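Local coordinates for protein predicted acetamidase/formamidase (Thermoanaerobacter tengcongensis, PDB 3TKK) that probably hydrolyses non-peptide carbon-nitrogen bonds in linear amides, such as acetamide or formamide, and binds zinc and calcium ions, at residues A[5-10]-A[22-27]; A[268-273]-A[287-292]. All blocks are in the same frame, centred on the assembly; numbering follows the deposited sequence.

Contact 1: A[5-10]-A[22-27]; sequences YSLSAD and PAISVK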
loop_
_atom_site.group_PDB
_atom_site.type_symbol
_atom_site.label_atom_id
_atom_site.label_comp_id
_atom_site.label_asym_id
_atom_site.label_seq_id
_atom_site.Cartn_x
_atom_site.Cartn_y
_atom_site.Cartn_z
ATOM N N TYR A 5 -21.031 -19.309 -21.838
ATOM C CA TYR A 5 -20.727 -18.775 -23.154
ATOM C C TYR A 5 -19.258 -18.406 -23.315
ATOM O O TYR A 5 -18.568 -18.053 -22.364
ATOM C CB TYR A 5 -21.556 -17.490 -23.456
ATOM C CG TYR A 5 -23.031 -17.758 -23.262
ATOM C CD1 TYR A 5 -23.711 -17.233 -22.189
ATOM C CD2 TYR A 5 -23.725 -18.485 -24.181
ATOM C CE1 TYR A 5 -25.068 -17.459 -21.996
ATOM C CE2 TYR A 5 -25.096 -18.765 -24.007
ATOM C CZ TYR A 5 -25.767 -18.228 -22.913
ATOM O OH TYR A 5 -27.112 -18.498 -22.743
ATOM N N SER A 6 -18.815 -18.373 -24.546
ATOM C CA SER A 6 -17.472 -17.868 -24.852
ATOM C C SER A 6 -17.600 -16.583 -25.644
ATOM O O SER A 6 -18.391 -16.501 -26.584
ATOM C CB SER A 6 -16.783 -18.998 -25.631
ATOM O OG SER A 6 -15.923 -18.423 -26.564
ATOM N N LEU A 7 -16.891 -15.536 -25.286
ATOM C CA LEU A 7 -17.044 -14.259 -25.925
ATOM C C LEU A 7 -15.638 -13.902 -26.476
ATOM O O LEU A 7 -14.653 -13.767 -25.714
ATOM C CB LEU A 7 -17.419 -13.197 -24.901
ATOM C CG LEU A 7 -17.609 -11.785 -25.457
ATOM C CD1 LEU A 7 -18.677 -11.840 -26.557
ATOM C CD2 LEU A 7 -18.026 -10.859 -24.299
ATOM N N SER A 8 -15.581 -13.663 -27.791
ATOM C CA SER A 8 -14.307 -13.463 -28.428
ATOM C C SER A 8 -13.941 -11.964 -28.481
ATOM O O SER A 8 -14.801 -11.083 -28.372
ATOM C CB SER A 8 -14.437 -14.185 -29.785
ATOM O OG SER A 8 -13.520 -13.693 -30.713
ATOM N N ALA A 9 -12.655 -11.681 -28.678
ATOM C CA ALA A 9 -12.095 -10.407 -28.525
ATOM C C ALA A 9 -12.441 -9.435 -29.660
ATOM O O ALA A 9 -12.203 -8.263 -29.475
ATOM C CB ALA A 9 -10.576 -10.525 -28.313
ATOM N N ASP A 10 -13.100 -9.933 -30.714
ATOM C CA ASP A 10 -13.620 -9.111 -31.777
ATOM C C ASP A 10 -14.800 -8.327 -31.273
ATOM O O ASP A 10 -15.182 -7.398 -31.945
ATOM C CB ASP A 10 -13.989 -9.851 -33.087
ATOM C CG ASP A 10 -14.791 -11.133 -32.875
ATOM O OD1 ASP A 10 -14.801 -11.733 -31.783
ATOM O OD2 ASP A 10 -15.347 -11.647 -33.884
ATOM N N PRO A 22 -24.728 -4.113 -26.478
ATOM C CA PRO A 22 -24.320 -5.356 -25.825
ATOM C C PRO A 22 -23.823 -6.305 -26.897
ATOM O O PRO A 22 -24.419 -6.427 -28.002
ATOM C CB PRO A 22 -25.641 -5.930 -25.280
ATOM C CG PRO A 22 -26.521 -4.793 -25.118
ATOM C CD PRO A 22 -26.144 -3.773 -26.212
ATOM N N ALA A 23 -22.715 -6.947 -26.574
ATOM C CA ALA A 23 -22.114 -7.945 -27.502
ATOM C C ALA A 23 -22.921 -9.201 -27.306
ATOM O O ALA A 23 -23.054 -10.028 -28.210
ATOM C CB ALA A 23 -20.605 -8.199 -27.140
ATOM N N ILE A 24 -23.461 -9.339 -26.105
ATOM C CA ILE A 24 -24.186 -10.588 -25.762
ATOM C C ILE A 24 -24.985 -10.273 -24.465
ATOM O O ILE A 24 -24.628 -9.345 -23.693
ATOM C CB ILE A 24 -23.221 -11.737 -25.553
ATOM C CG1 ILE A 24 -23.967 -13.055 -25.389
ATOM C CG2 ILE A 24 -22.219 -11.469 -24.339
ATOM C CD1 ILE A 24 -22.916 -14.301 -25.196
ATOM N N SER A 25 -26.124 -10.929 -24.349
ATOM C CA SER A 25 -26.957 -10.957 -23.146
ATOM C C SER A 25 -26.856 -12.298 -22.438
ATOM O O SER A 25 -26.980 -13.349 -23.075
ATOM C CB SER A 25 -28.470 -10.741 -23.495
ATOM O OG SER A 25 -28.682 -9.411 -23.761
ATOM N N VAL A 26 -26.667 -12.247 -21.116
ATOM C CA VAL A 26 -26.585 -13.417 -20.297
ATOM C C VAL A 26 -27.495 -13.126 -19.069
ATOM O O VAL A 26 -28.031 -11.978 -18.908
ATOM C CB VAL A 26 -25.122 -13.680 -19.837
ATOM C CG1 VAL A 26 -24.150 -13.780 -21.050
ATOM C CG2 VAL A 26 -24.640 -12.549 -18.858
ATOM N N LYS A 27 -27.657 -14.156 -18.231
ATOM C CA LYS A 27 -28.466 -14.020 -17.011
ATOM C C LYS A 27 -27.623 -14.194 -15.774
ATOM O O LYS A 27 -26.473 -14.762 -15.803
ATOM C CB LYS A 27 -29.616 -15.096 -16.952
ATOM C CG LYS A 27 -30.451 -15.224 -18.229
ATOM C CD LYS A 27 -31.480 -16.448 -18.109
ATOM C CE LYS A 27 -32.163 -16.761 -19.437
ATOM N NZ LYS A 27 -32.989 -15.583 -19.655
#

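Contact 2: A[268-273]-A[287-292]; sequences SITGNA and FSLPNW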
loop_
_atom_site.group_PDB
_atom_site.type_symbol
_atom_site.label_atom_id
_atom_site.label_comp_id
_atom_site.label_asym_id
_atom_site.label_seq_id
_atom_site.Cartn_x
_atom_site.Cartn_y
_atom_site.Cartn_z
ATOM N N SER A 268 -8.079 1.856 11.930
ATOM C CA SER A 268 -6.740 2.322 12.124
ATOM C C SER A 268 -5.801 1.165 12.465
ATOM O O SER A 268 -4.549 1.306 12.234
ATOM C CB SER A 268 -6.662 3.328 13.293
ATOM O OG SER A 268 -5.734 4.411 13.053
ATOM N N ILE A 269 -6.318 0.118 13.103
ATOM C CA ILE A 269 -5.448 -0.947 13.598
ATOM C C ILE A 269 -5.475 -2.259 12.843
ATOM O O ILE A 269 -4.531 -3.135 13.013
ATOM C CB ILE A 269 -5.682 -1.264 15.112
ATOM C CG1 ILE A 269 -7.047 -1.896 15.367
ATOM C CG2 ILE A 269 -5.435 0.000 15.957
ATOM C CD1 ILE A 269 -7.214 -2.397 16.890
ATOM N N THR A 270 -6.556 -2.445 12.069
ATOM C CA THR A 270 -6.683 -3.648 11.359
ATOM C C THR A 270 -6.996 -3.511 9.900
ATOM O O THR A 270 -7.008 -4.516 9.171
ATOM C CB THR A 270 -7.661 -4.565 12.113
ATOM O OG1 THR A 270 -7.385 -5.924 11.729
ATOM C CG2 THR A 270 -9.062 -4.182 11.793
ATOM N N GLY A 271 -7.157 -2.279 9.408
ATOM C CA GLY A 271 -7.304 -2.080 8.000
ATOM C C GLY A 271 -6.050 -1.451 7.374
ATOM O O GLY A 271 -5.282 -0.751 8.054
ATOM N N ASN A 272 -5.863 -1.664 6.066
ATOM C CA ASN A 272 -4.596 -1.328 5.388
ATOM C C ASN A 272 -4.916 -0.493 4.190
ATOM O O ASN A 272 -5.594 -0.991 3.227
ATOM C CB ASN A 272 -3.844 -2.640 4.947
ATOM C CG ASN A 272 -3.329 -3.423 6.112
ATOM O OD1 ASN A 272 -2.555 -2.921 6.884
ATOM N ND2 ASN A 272 -3.710 -4.703 6.223
ATOM N N ALA A 273 -4.536 0.769 4.223
ATOM C CA ALA A 273 -4.679 1.567 3.025
ATOM C C ALA A 273 -3.577 1.104 2.055
ATOM O O ALA A 273 -2.462 0.970 2.495
ATOM C CB ALA A 273 -4.478 2.990 3.413
ATOM N N PHE A 287 -8.733 0.330 0.247
ATOM C CA PHE A 287 -8.658 0.026 1.697
ATOM C C PHE A 287 -9.099 -1.386 2.057
ATOM O O PHE A 287 -10.217 -1.800 1.774
ATOM C CB PHE A 287 -9.476 1.072 2.471
ATOM C CG PHE A 287 -9.299 0.946 3.978
ATOM C CD1 PHE A 287 -8.114 1.364 4.566
ATOM C CD2 PHE A 287 -10.350 0.512 4.793
ATOM C CE1 PHE A 287 -7.882 1.238 5.922
ATOM C CE2 PHE A 287 -10.107 0.407 6.194
ATOM C CZ PHE A 287 -8.922 0.827 6.762
ATOM N N SER A 288 -8.232 -2.153 2.720
ATOM C CA SER A 288 -8.448 -3.577 2.782
ATOM C C SER A 288 -8.625 -3.966 4.232
ATOM O O SER A 288 -7.778 -3.590 5.061
ATOM C CB SER A 288 -7.137 -4.162 2.304
ATOM O OG SER A 288 -7.112 -5.531 2.284
ATOM N N LEU A 289 -9.608 -4.850 4.539
ATOM C CA LEU A 289 -9.801 -5.491 5.854
ATOM C C LEU A 289 -9.793 -7.023 5.705
ATOM O O LEU A 289 -10.171 -7.546 4.689
ATOM C CB LEU A 289 -11.127 -5.068 6.477
ATOM C CG LEU A 289 -11.086 -3.633 6.986
ATOM C CD1 LEU A 289 -12.507 -2.963 6.962
ATOM C CD2 LEU A 289 -10.465 -3.658 8.440
ATOM N N PRO A 290 -9.339 -7.724 6.715
ATOM C CA PRO A 290 -9.450 -9.164 6.725
ATOM C C PRO A 290 -10.904 -9.579 6.628
ATOM O O PRO A 290 -11.733 -9.091 7.339
ATOM C CB PRO A 290 -8.879 -9.569 8.119
ATOM C CG PRO A 290 -7.999 -8.464 8.511
ATOM C CD PRO A 290 -8.793 -7.200 7.974
ATOM N N ASN A 291 -11.223 -10.590 5.823
ATOM C CA ASN A 291 -12.612 -11.075 5.760
ATOM C C ASN A 291 -13.218 -11.482 7.098
ATOM O O ASN A 291 -14.414 -11.334 7.309
ATOM C CB ASN A 291 -12.739 -12.234 4.784
ATOM C CG ASN A 291 -12.434 -11.821 3.378
ATOM O OD1 ASN A 291 -12.564 -10.613 2.986
ATOM N ND2 ASN A 291 -12.144 -12.782 2.563
ATOM N N TRP A 292 -12.439 -12.005 8.038
ATOM C CA TRP A 292 -13.150 -12.549 9.227
ATOM C C TRP A 292 -13.697 -11.395 10.119
ATOM O O TRP A 292 -14.648 -11.546 10.900
ATOM C CB TRP A 292 -12.248 -13.493 10.021
ATOM C CG TRP A 292 -11.086 -12.806 10.644
ATOM C CD1 TRP A 292 -9.911 -12.474 10.051
ATOM C CD2 TRP A 292 -10.988 -12.367 12.017
ATOM N NE1 TRP A 292 -9.113 -11.793 10.950
ATOM C CE2 TRP A 292 -9.741 -11.767 12.173
ATOM C CE3 TRP A 292 -11.851 -12.435 13.125
ATOM C CZ2 TRP A 292 -9.318 -11.248 13.386
ATOM C CZ3 TRP A 292 -11.427 -11.925 14.332
ATOM C CH2 TRP A 292 -10.179 -11.307 14.443
HETATM O O HOH W 1 -5.391 -6.205 4.387
#

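Contact 1: A[5-10]-A[22-27]
The phenol ring of Y5 meets two methyl groups, I24 CD1 and V26 CG1, both obliquely. V26 CG1 sits 3.7 Å from Y5 CD1 and also touches CE1 on the same ring side; the Y5 and V26 side chains, reaching out from their own strands, point in opposite directions as they pass. I24 CD1 comes in near the root of the ring, 3.9 Å from Y5 CB and 4.0 Å from Y5 CG. With CG1 anti to the backbone N (chi1 -172°) and chi2 also extended (179°), I24 sends CD1 straight out to this junction. Its other branch serves L7: I24 CG2 lies 4.2 Å from L7 CD1, the two side chains lying alongside each other and pointing opposite ways. The same L7 CD1 reaches A23 CB at 4.2 Å, which closes the far end of the row.

Strands 5-7 and 24-27 run roughly antiparallel, 147° between their directions, yet their axes are 9.8 Å apart and no hydrogen bond joins them. They belong to two different sheets packed face to face: Y5 and L7 bond through their backbones to strand 31-36, whereas A23 bonds to P65 of strand 62-69. V209 and I66 also pack on V26, and T63 on L7.

Because only carbon meets carbon between the two sheets, cohesion here comes from dispersion and the burial of methyl groups and the Y5 ring, and directional bonding is left to the sheet neighbours of each strand.

Contact 2: A[268-273]-A[287-292]
The open end of the β-hairpin formed by strands 272-277 and 283-290 is closed by N272 and S288, an antiparallel hydrogen-bonded pair. N272 N donates to S288 O (2.9 Å, 151° at the hydrogen) and S288 N returns a bond of the same length to N272 O. Next along, A273 and F287 form a non-hydrogen-bonded pair whose side chains lie on the face covered by helix 237-255. The first torsion of F287 (chi1 -172°) turns the ring away from its own backbone N, and the ring meets the backbone of G271 to A273 obliquely, CE1 near N272 N and CZ 3.5 Å from G271 CA. The absence of a side chain at G271, the first residue to leave the helix, permits this approach. Replacing F287 with an alanine would probably leave a gap beside G271 and deprive F267, V245 and M248 of the ring they pack against. G271 CA also makes a CA-H...O contact with S288 O. Where the helix ends, the side chains of T270 and L289 cross at about a right angle, CG2 lying 3.7 Å from CD2, and T270 O lies 3.4 Å from P290 CD, at the N-cap of helix 291-296. On the opposite face of the hairpin, N272 OD1 bonds to D191 N of the second subunit, while N272 ND2 donates to a water (2.9 Å) also hydrogen-bonded to S288 OG (2.8 Å).

Both contacts involve the same nine-stranded sheet, but at its two outermost strands within the chain, 4-7 for contact 1 and 272-277 for contact 2; their centres are 36 Å apart, on opposite sides of the chain's centre, and they do not touch. Contact 1 is partly buried and joins that sheet to a second one through apolar side chains alone. Contact 2 is more buried; it pairs two strands of the sheet and takes in the helix end before them, with backbone hydrogen bonds setting the register and an aromatic ring packed on the face toward helix 237-255. It also borders the second subunit, whereas no other chain of the assembly reaches contact 1. Both lie away from the zinc and calcium sites.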